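Local coordinates for alpha-L-rhamnosidase (PDB 6GSZ), which probably hydrolyses terminal non-reducing alpha-L-rhamnose residues in alpha-L-rhamnosides, as a calcium-binding, glycosylated fungal glycosidase, at residues G649-A652 against G658-L661; K679-I684 against H700-T705. All blocks are in the same frame, centred on the assembly; numbering follows the deposited sequence.

Interaction 1 (G649-A652 against G658-L661); sequences GTMA and GLAL. With NAG (2-acetamido-2-deoxy-beta-D-glucopyranose), chain E; NAG (2-acetamido-2-deoxy-beta-D-glucopyranose), chain G.
Met-651 reaches from its loop to helix 656-664, meeting Gly-658 and Leu-659, and its side chain can be followed atom by atom. CB leaves the backbone pointing at the helix and stops 4.2 Å from Gly-658 O. CG, turned beside the backbone N (chi1 -66°), makes the nearest approach to both residues: it lies 3.5 Å from Gly-658 O and 3.8 Å from Leu-659 CD2, the two side chains crossing at a slant. Bends at chi2 and chi3 then fold the chain back, leaving SD 4.0 Å from Gly-658 O and bringing CE to 3.6 Å from that same oxygen. The thioether thus curls around a carbonyl that is buried without a hydrogen-bond partner. Gly-658 has no side chain on the side facing the loop, which probably helps the methionine lie against the helix backbone. Leu-600 and Phe-668 also touch Met-651. On the outer side, Thr-650 OG1 sits 3.2 Å from O5 of the N-acetylglucosamine of chain G and hydrogen-bonds to Asn-648 OD1, the glycosylated asparagine. Here a glycan-bearing interhelical loop of the six-hairpin glycosidase domain, between helices 623-644 and 656-664, is packed by one methionine against the helix that follows.

Interaction 2 (K679-I684 against H700-T705); sequences KRLVNI and HLLGHT
Helix-to-helix packing within the six-hairpin glycosidase domain brings Leu-681 of helix 671-687 against Leu-702 and Thr-705 of helix 699-708. A single methyl makes both contacts: Leu-681 CD2 is 4.4 Å from Leu-702 CD1 and 4.4 Å from Thr-705 CG2. Leu-681 points at the opposing helix, and CG anti to the backbone N (chi1 175°) carries CD2 out toward two residues three positions apart. Leu-702 leaves its backbone along the flank and only its end comes nearer, whereas the CB of Thr-705 already points across. The methyl and hydroxyl of Thr-705 have separate tasks. CG2 faces the leucine, while OG1 turns back to its own helix and donates to Leu-701 O at 2.8 Å, from above the carbonyl plane (49° out of it). That oxygen also accepts the helical bond from Thr-705 N, at 2.9 Å, and is therefore gripped twice by one residue. Leu-706 adds a further touch on Leu-681, and Tyr-664 of helix 656-664 touches Thr-705. With its polar group satisfied inside its own helix, the threonine presents its methyl, CG2, to the leucine, and the two helices meet here through loose dispersion contacts.

Along the chain the two contacts come in series, neither nested nor crossed. Interaction 1 closes first, a tight loop of five intervening residues that folds the glycosylated loop after helix 623-644 onto helix 656-664. Interaction 2 opens later and closes over fifteen residues, joining helices 671-687 and 699-708. Their centres are 11 Å apart, and they meet directly. Arg-680 NH2 probably hydrogen-bonds to Gly-649 O at 2.9 Å, while Leu-659 also touches Ile-684 and Leu-681, the residue that carries interaction 2. Helix 671-687 thus takes part in both neighbourhoods, linking the sugar-bearing loop to successive helices of one domain: an example of two contacts in series, joined side by side through helix 671-687.

Interaction 1 (G649-A652 against G658-L661)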
# COMPACT_ATOMS: atom_id res chain seq x y z
N GLY A 649 -3.10 -29.57 -28.63
CA GLY A 649 -2.69 -28.29 -28.06
C GLY A 649 -3.82 -27.31 -27.78
O GLY A 649 -3.53 -26.12 -27.61
N THR A 650 -5.09 -27.77 -27.82
CA THR A 650 -6.26 -26.95 -27.55
C THR A 650 -6.58 -26.95 -26.05
O THR A 650 -6.57 -27.98 -25.40
CB THR A 650 -7.47 -27.47 -28.34
OG1 THR A 650 -7.10 -27.56 -29.72
CG2 THR A 650 -8.68 -26.58 -28.18
N MET A 651 -6.87 -25.76 -25.50
CA MET A 651 -7.24 -25.67 -24.10
C MET A 651 -8.69 -26.15 -23.91
O MET A 651 -9.54 -25.96 -24.79
CB MET A 651 -7.14 -24.23 -23.62
CG MET A 651 -5.71 -23.70 -23.61
SD MET A 651 -4.50 -24.72 -22.75
CE MET A 651 -5.26 -24.80 -21.14
N ALA A 652 -8.97 -26.72 -22.72
CA ALA A 652 -10.33 -27.14 -22.38
C ALA A 652 -11.31 -25.97 -22.54
O ALA A 652 -12.44 -26.15 -23.02
CB ALA A 652 -10.36 -27.71 -20.98
N GLY A 658 -8.06 -18.70 -20.18
CA GLY A 658 -7.71 -20.09 -20.39
C GLY A 658 -6.48 -20.31 -21.28
O GLY A 658 -5.74 -21.28 -21.04
N LEU A 659 -6.26 -19.38 -22.22
CA LEU A 659 -5.05 -19.39 -23.03
C LEU A 659 -3.92 -18.61 -22.34
O LEU A 659 -2.77 -19.00 -22.40
CB LEU A 659 -5.37 -18.80 -24.40
CG LEU A 659 -6.13 -19.75 -25.31
CD1 LEU A 659 -6.91 -18.97 -26.33
CD2 LEU A 659 -5.19 -20.74 -25.97
N ALA A 660 -4.22 -17.44 -21.77
CA ALA A 660 -3.14 -16.57 -21.27
C ALA A 660 -2.34 -17.28 -20.16
O ALA A 660 -1.11 -17.18 -20.08
CB ALA A 660 -3.67 -15.26 -20.78
N LEU A 661 -3.03 -17.97 -19.25
CA LEU A 661 -2.30 -18.60 -18.13
C LEU A 661 -1.28 -19.64 -18.58
O LEU A 661 -0.11 -19.54 -18.16
CB LEU A 661 -3.26 -19.13 -17.07
CG LEU A 661 -4.19 -18.11 -16.43
CD1 LEU A 661 -5.07 -18.76 -15.38
CD2 LEU A 661 -3.40 -16.96 -15.82
C1 NAG E . -14.39 -25.56 -19.79
C2 NAG E . -15.88 -25.60 -20.00
C3 NAG E . -16.52 -26.75 -19.21
C4 NAG E . -15.80 -28.09 -19.37
C5 NAG E . -14.31 -27.88 -19.07
C6 NAG E . -13.45 -29.15 -19.16
C7 NAG E . -16.32 -23.84 -18.28
C8 NAG E . -16.98 -22.53 -18.04
N2 NAG E . -16.41 -24.32 -19.57
O3 NAG E . -17.86 -26.82 -19.61
O4 NAG E . -16.25 -28.94 -18.31
O5 NAG E . -13.81 -26.87 -19.94
O6 NAG E . -13.59 -29.71 -20.47
O7 NAG E . -15.76 -24.38 -17.31
C1 NAG G . -7.95 -30.54 -32.11
C2 NAG G . -8.59 -31.13 -30.80
C3 NAG G . -10.04 -30.58 -30.60
C4 NAG G . -10.20 -29.11 -30.95
C5 NAG G . -9.60 -28.83 -32.32
C6 NAG G . -9.59 -27.36 -32.68
C7 NAG G . -7.51 -33.31 -30.15
C8 NAG G . -7.62 -34.81 -30.01
N2 NAG G . -8.54 -32.62 -30.74
O3 NAG G . -10.50 -30.59 -29.25
O4 NAG G . -11.59 -28.70 -30.85
O5 NAG G . -8.22 -29.18 -32.28
O6 NAG G . -9.10 -27.22 -34.02
O7 NAG G . -6.52 -32.78 -29.72

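Interaction 2 (K679-I684 against H700-T705)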
# COMPACT_ATOMS: atom_id res chain seq x y z
N LYS A 679 -1.32 -17.40 -31.20
CA LYS A 679 -2.08 -16.90 -32.36
C LYS A 679 -3.60 -17.08 -32.16
O LYS A 679 -4.39 -16.21 -32.59
CB LYS A 679 -1.57 -17.56 -33.64
CG LYS A 679 -0.14 -17.19 -34.04
CD LYS A 679 0.00 -15.75 -34.39
CE LYS A 679 1.36 -15.39 -34.94
NZ LYS A 679 1.42 -13.92 -35.16
N ARG A 680 -4.02 -18.18 -31.53
CA ARG A 680 -5.44 -18.36 -31.24
C ARG A 680 -5.94 -17.33 -30.23
O ARG A 680 -7.07 -16.85 -30.37
CB ARG A 680 -5.75 -19.76 -30.72
CG ARG A 680 -5.52 -20.85 -31.75
CD ARG A 680 -6.24 -22.14 -31.44
NE ARG A 680 -5.98 -22.65 -30.11
CZ ARG A 680 -4.91 -23.30 -29.71
NH1 ARG A 680 -3.95 -23.61 -30.59
NH2 ARG A 680 -4.78 -23.61 -28.42
N LEU A 681 -5.09 -16.98 -29.25
CA LEU A 681 -5.45 -15.94 -28.27
C LEU A 681 -5.73 -14.62 -29.00
O LEU A 681 -6.75 -13.92 -28.76
CB LEU A 681 -4.36 -15.81 -27.20
CG LEU A 681 -4.58 -14.67 -26.20
CD1 LEU A 681 -5.94 -14.74 -25.48
CD2 LEU A 681 -3.44 -14.66 -25.16
N VAL A 682 -4.82 -14.24 -29.90
CA VAL A 682 -4.96 -12.98 -30.66
C VAL A 682 -6.26 -13.02 -31.49
O VAL A 682 -6.95 -12.00 -31.57
CB VAL A 682 -3.74 -12.72 -31.55
CG1 VAL A 682 -3.99 -11.57 -32.53
CG2 VAL A 682 -2.50 -12.44 -30.71
N ASN A 683 -6.57 -14.18 -32.09
CA ASN A 683 -7.77 -14.33 -32.90
C ASN A 683 -9.03 -14.15 -32.04
O ASN A 683 -9.95 -13.44 -32.50
CB ASN A 683 -7.78 -15.68 -33.63
CG ASN A 683 -8.95 -15.80 -34.57
OD1 ASN A 683 -9.07 -15.00 -35.50
ND2 ASN A 683 -9.83 -16.75 -34.33
N ILE A 684 -9.07 -14.78 -30.85
CA ILE A 684 -10.22 -14.65 -29.92
C ILE A 684 -10.41 -13.17 -29.53
O ILE A 684 -11.55 -12.69 -29.49
CB ILE A 684 -10.04 -15.55 -28.68
CG1 ILE A 684 -10.33 -17.01 -29.03
CG2 ILE A 684 -10.89 -15.06 -27.52
CD1 ILE A 684 -9.54 -18.01 -28.20
N HIS A 700 -4.04 -9.17 -14.92
CA HIS A 700 -2.73 -8.63 -14.60
C HIS A 700 -1.63 -9.19 -15.51
O HIS A 700 -0.53 -8.56 -15.59
CB HIS A 700 -2.36 -8.82 -13.12
CG HIS A 700 -2.11 -10.23 -12.72
ND1 HIS A 700 -0.85 -10.66 -12.36
CD2 HIS A 700 -2.93 -11.30 -12.56
CE1 HIS A 700 -0.90 -11.93 -12.00
NE2 HIS A 700 -2.17 -12.35 -12.11
N LEU A 701 -1.90 -10.32 -16.16
CA LEU A 701 -0.88 -10.98 -16.98
C LEU A 701 -1.16 -10.86 -18.48
O LEU A 701 -0.31 -11.21 -19.30
CB LEU A 701 -0.82 -12.46 -16.59
CG LEU A 701 -0.38 -12.79 -15.19
CD1 LEU A 701 -0.53 -14.31 -15.00
CD2 LEU A 701 1.04 -12.28 -14.95
N LEU A 702 -2.33 -10.37 -18.88
CA LEU A 702 -2.75 -10.46 -20.28
C LEU A 702 -1.79 -9.71 -21.21
O LEU A 702 -1.32 -10.23 -22.22
CB LEU A 702 -4.18 -9.96 -20.44
CG LEU A 702 -4.75 -10.04 -21.85
CD1 LEU A 702 -4.76 -11.48 -22.36
CD2 LEU A 702 -6.16 -9.45 -21.88
N GLY A 703 -1.47 -8.45 -20.92
CA GLY A 703 -0.58 -7.68 -21.76
C GLY A 703 0.81 -8.29 -21.82
O GLY A 703 1.43 -8.34 -22.89
N HIS A 704 1.32 -8.74 -20.68
CA HIS A 704 2.64 -9.33 -20.62
C HIS A 704 2.69 -10.62 -21.41
O HIS A 704 3.74 -10.94 -22.02
CB HIS A 704 3.10 -9.56 -19.18
CG HIS A 704 3.22 -8.29 -18.44
ND1 HIS A 704 4.12 -7.31 -18.81
CD2 HIS A 704 2.52 -7.79 -17.40
CE1 HIS A 704 3.99 -6.27 -18.00
NE2 HIS A 704 3.00 -6.54 -17.13
N THR A 705 1.59 -11.36 -21.44
CA THR A 705 1.53 -12.61 -22.16
C THR A 705 1.60 -12.31 -23.66
O THR A 705 2.35 -12.97 -24.43
CB THR A 705 0.25 -13.40 -21.84
OG1 THR A 705 0.22 -13.72 -20.44
CG2 THR A 705 0.15 -14.67 -22.65